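Local coordinates for surface layer protein (Geobacillus stearothermophilus, PDB 2RA1) that probably forms part of the crystalline protein layer on the bacterial cell surface, this piece being the N-terminal part of the longer chain, at residues Lys121-Tyr126 with Tyr169-Ala174. Numbering follows the deposited sequence.
Sequences KAEELY and YDITVA
Carboxylate oxygen OE2 of Glu123 is held by a salt bridge to NH2 of Arg178, one helical turn beyond Ala174, and the same oxygen lies against the methyl of Ala174, with Glu123 OE2 4.0 Å from Ala174 CB. The contact joins two helices of the rod-like, coiled-coil part of the S-layer protein: helix 119-135 and helix 168-185, the latter in a part with sequence resemblance to spectrin-like repeats. Their local axes cross steeply, at -110° and 10.2 Å apart, which keeps the shared surface small. Ile171 fills the crossing point. Its CG1 lies against the backbone of the opposite helix, 3.8 Å from Glu123 CA, while its outer methyl CD1 sits beside CB and CG of Tyr126. The other branch reaches along the ring, Ile171 CG2 coming within 3.8 Å of Tyr126 CD2. Between the two branches, Ile171 CB stands over one ring face as a CH-pi contact, 4.3 Å from the Tyr126 ring centroid and 16° off its normal. With CG anti to the backbone N (chi1 168°), the ring of Tyr126 lies alongside Ile171; the side chain also touches Ile168. Replacing this tyrosine by an alanine would take away the ring and is likely to leave Ile171 CB and CG2 without the face they rest on, opening a gap between the helices. Leu214 of helix 211-228 packs against Ala174, and Phe210 and Leu110 against Ala122. Ile171 CD1 ends 4.3 Å from Ala122 O, which accepts the helical bond from Tyr126 N at 2.9 Å.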
ATOM      1  N   LYS A 121      12.008  -3.484  17.820  1.00 41.87           N
ATOM      2  CA  LYS A 121      12.461  -2.341  18.592  1.00 40.53           C
ATOM      3  C   LYS A 121      12.124  -1.051  17.842  1.00 32.85           C
ATOM      4  O   LYS A 121      11.751  -0.050  18.452  1.00 28.39           O
ATOM      5  CB  LYS A 121      13.957  -2.455  18.921  1.00 44.84           C
ATOM      6  CG  LYS A 121      14.553  -1.226  19.570  1.00 59.20           C
ATOM      7  CD  LYS A 121      15.816  -1.561  20.375  1.00 74.08           C
ATOM      8  CE  LYS A 121      16.345  -0.335  21.133  1.00 80.38           C
ATOM      9  NZ  LYS A 121      17.217  -0.699  22.292  1.00 83.21           N
ATOM     10  N   ALA A 122      12.219  -1.086  16.518  1.00 26.10           N
ATOM     11  CA  ALA A 122      11.916   0.095  15.717  1.00 23.39           C
ATOM     12  C   ALA A 122      10.438   0.403  15.785  1.00 29.87           C
ATOM     13  O   ALA A 122      10.023   1.564  15.803  1.00 42.89           O
ATOM     14  CB  ALA A 122      12.328  -0.102  14.292  1.00 19.72           C
ATOM     15  N   GLU A 123       9.636  -0.640  15.840  1.00 27.74           N
ATOM     16  CA  GLU A 123       8.192  -0.458  15.892  1.00 31.74           C
ATOM     17  C   GLU A 123       7.812   0.226  17.206  1.00 29.43           C
ATOM     18  O   GLU A 123       7.022   1.164  17.223  1.00 28.03           O
ATOM     19  CB  GLU A 123       7.487  -1.808  15.737  1.00 16.44           C
ATOM     20  CG  GLU A 123       5.995  -1.729  15.902  1.00 43.09           C
ATOM     21  CD  GLU A 123       5.254  -2.854  15.184  1.00 49.75           C
ATOM     22  OE1 GLU A 123       4.016  -2.721  15.051  1.00 48.99           O
ATOM     23  OE2 GLU A 123       5.907  -3.853  14.766  1.00 45.85           O
ATOM     24  N   GLU A 124       8.403  -0.231  18.304  1.00 29.12           N
ATOM     25  CA  GLU A 124       8.102   0.329  19.612  1.00 32.54           C
ATOM     26  C   GLU A 124       8.456   1.811  19.660  1.00 26.79           C
ATOM     27  O   GLU A 124       7.622   2.662  19.974  1.00 33.40           O
ATOM     28  CB  GLU A 124       8.862  -0.431  20.695  1.00 39.15           C
ATOM     29  CG  GLU A 124       8.404  -0.095  22.093  1.00 50.85           C
ATOM     30  CD  GLU A 124       8.805  -1.140  23.114  1.00 60.84           C
ATOM     31  OE1 GLU A 124       9.015  -0.753  24.292  1.00 62.30           O
ATOM     32  OE2 GLU A 124       8.903  -2.339  22.741  1.00 58.14           O
ATOM     33  N   LEU A 125       9.699   2.110  19.317  1.00 26.23           N
ATOM     34  CA  LEU A 125      10.190   3.477  19.306  1.00 29.17           C
ATOM     35  C   LEU A 125       9.426   4.407  18.349  1.00 26.43           C
ATOM     36  O   LEU A 125       9.317   5.596  18.599  1.00 35.67           O
ATOM     37  CB  LEU A 125      11.677   3.484  18.969  1.00 29.65           C
ATOM     38  CG  LEU A 125      12.604   3.038  20.096  1.00 38.76           C
ATOM     39  CD1 LEU A 125      13.989   2.627  19.536  1.00 40.29           C
ATOM     40  CD2 LEU A 125      12.733   4.164  21.124  1.00 31.02           C
ATOM     41  N   TYR A 126       8.914   3.860  17.258  1.00 25.38           N
ATOM     42  CA  TYR A 126       8.163   4.651  16.302  1.00 24.52           C
ATOM     43  C   TYR A 126       6.887   5.130  16.978  1.00 27.25           C
ATOM     44  O   TYR A 126       6.445   6.260  16.764  1.00 25.98           O
ATOM     45  CB  TYR A 126       7.813   3.804  15.061  1.00 23.12           C
ATOM     46  CG  TYR A 126       6.796   4.444  14.138  1.00 22.15           C
ATOM     47  CD1 TYR A 126       7.197   5.241  13.085  1.00 18.47           C
ATOM     48  CD2 TYR A 126       5.435   4.262  14.331  1.00 23.10           C
ATOM     49  CE1 TYR A 126       6.290   5.819  12.237  1.00 15.78           C
ATOM     50  CE2 TYR A 126       4.500   4.862  13.486  1.00 22.81           C
ATOM     51  CZ  TYR A 126       4.937   5.636  12.436  1.00 26.72           C
ATOM     52  OH  TYR A 126       4.034   6.249  11.574  1.00 28.58           O
ATOM     53  N   TYR A 169       5.538   3.427   6.472  1.00 21.44           N
ATOM     54  CA  TYR A 169       5.175   2.273   5.663  1.00 22.56           C
ATOM     55  C   TYR A 169       5.650   1.001   6.331  1.00 28.86           C
ATOM     56  O   TYR A 169       4.886   0.031   6.440  1.00 24.38           O
ATOM     57  CB  TYR A 169       5.739   2.401   4.252  1.00 17.13           C
ATOM     58  CG  TYR A 169       5.124   3.548   3.481  1.00 20.54           C
ATOM     59  CD1 TYR A 169       5.821   4.727   3.282  1.00 22.20           C
ATOM     60  CD2 TYR A 169       3.846   3.449   2.940  1.00 27.36           C
ATOM     61  CE1 TYR A 169       5.266   5.786   2.571  1.00 24.94           C
ATOM     62  CE2 TYR A 169       3.276   4.512   2.235  1.00 34.95           C
ATOM     63  CZ  TYR A 169       3.995   5.678   2.056  1.00 33.57           C
ATOM     64  OH  TYR A 169       3.456   6.729   1.359  1.00 35.94           O
ATOM     65  N   ASP A 170       6.899   1.008   6.802  1.00 28.17           N
ATOM     66  CA  ASP A 170       7.474  -0.178   7.450  1.00 29.86           C
ATOM     67  C   ASP A 170       6.586  -0.625   8.618  1.00 29.88           C
ATOM     68  O   ASP A 170       6.257  -1.802   8.763  1.00 32.73           O
ATOM     69  CB  ASP A 170       8.893   0.100   7.987  1.00 30.27           C
ATOM     70  CG  ASP A 170       9.890   0.494   6.894  1.00 35.78           C
ATOM     71  OD1 ASP A 170       9.462   0.881   5.793  1.00 35.92           O
ATOM     72  OD2 ASP A 170      11.114   0.435   7.146  1.00 36.10           O
ATOM     73  N   ILE A 171       6.200   0.320   9.463  1.00 24.54           N
ATOM     74  CA  ILE A 171       5.465  -0.046  10.666  1.00 30.17           C
ATOM     75  C   ILE A 171       4.033  -0.449  10.316  1.00 27.72           C
ATOM     76  O   ILE A 171       3.478  -1.377  10.904  1.00 28.92           O
ATOM     77  CB  ILE A 171       5.535   1.056  11.766  1.00 23.02           C
ATOM     78  CG1 ILE A 171       6.805   0.895  12.584  1.00 28.52           C
ATOM     79  CG2 ILE A 171       4.357   0.966  12.725  1.00 22.94           C
ATOM     80  CD1 ILE A 171       8.046   1.516  11.966  1.00 30.52           C
ATOM     81  N   THR A 172       3.448   0.221   9.332  1.00 26.77           N
ATOM     82  CA  THR A 172       2.102  -0.151   8.928  1.00 28.74           C
ATOM     83  C   THR A 172       2.083  -1.580   8.392  1.00 26.05           C
ATOM     84  O   THR A 172       1.237  -2.372   8.801  1.00 34.90           O
ATOM     85  CB  THR A 172       1.476   0.826   7.893  1.00 26.13           C
ATOM     86  OG1 THR A 172       1.677   2.181   8.315  1.00 20.01           O
ATOM     87  CG2 THR A 172      -0.020   0.553   7.728  1.00 18.51           C
ATOM     88  N   VAL A 173       3.005  -1.944   7.502  1.00 28.89           N
ATOM     89  CA  VAL A 173       2.873  -3.303   6.955  1.00 32.97           C
ATOM     90  C   VAL A 173       3.160  -4.367   8.011  1.00 32.86           C
ATOM     91  O   VAL A 173       2.537  -5.420   7.992  1.00 36.30           O
ATOM     92  CB  VAL A 173       3.568  -3.594   5.546  1.00 35.21           C
ATOM     93  CG1 VAL A 173       3.914  -2.326   4.793  1.00 30.94           C
ATOM     94  CG2 VAL A 173       4.779  -4.519   5.663  1.00 37.77           C
ATOM     95  N   ALA A 174       4.059  -4.096   8.949  1.00 31.26           N
ATOM     96  CA  ALA A 174       4.302  -5.070  10.009  1.00 33.75           C
ATOM     97  C   ALA A 174       3.055  -5.257  10.855  1.00 31.25           C
ATOM     98  O   ALA A 174       2.749  -6.362  11.298  1.00 35.99           O
ATOM     99  CB  ALA A 174       5.500  -4.666  10.896  1.00 21.33           C
TER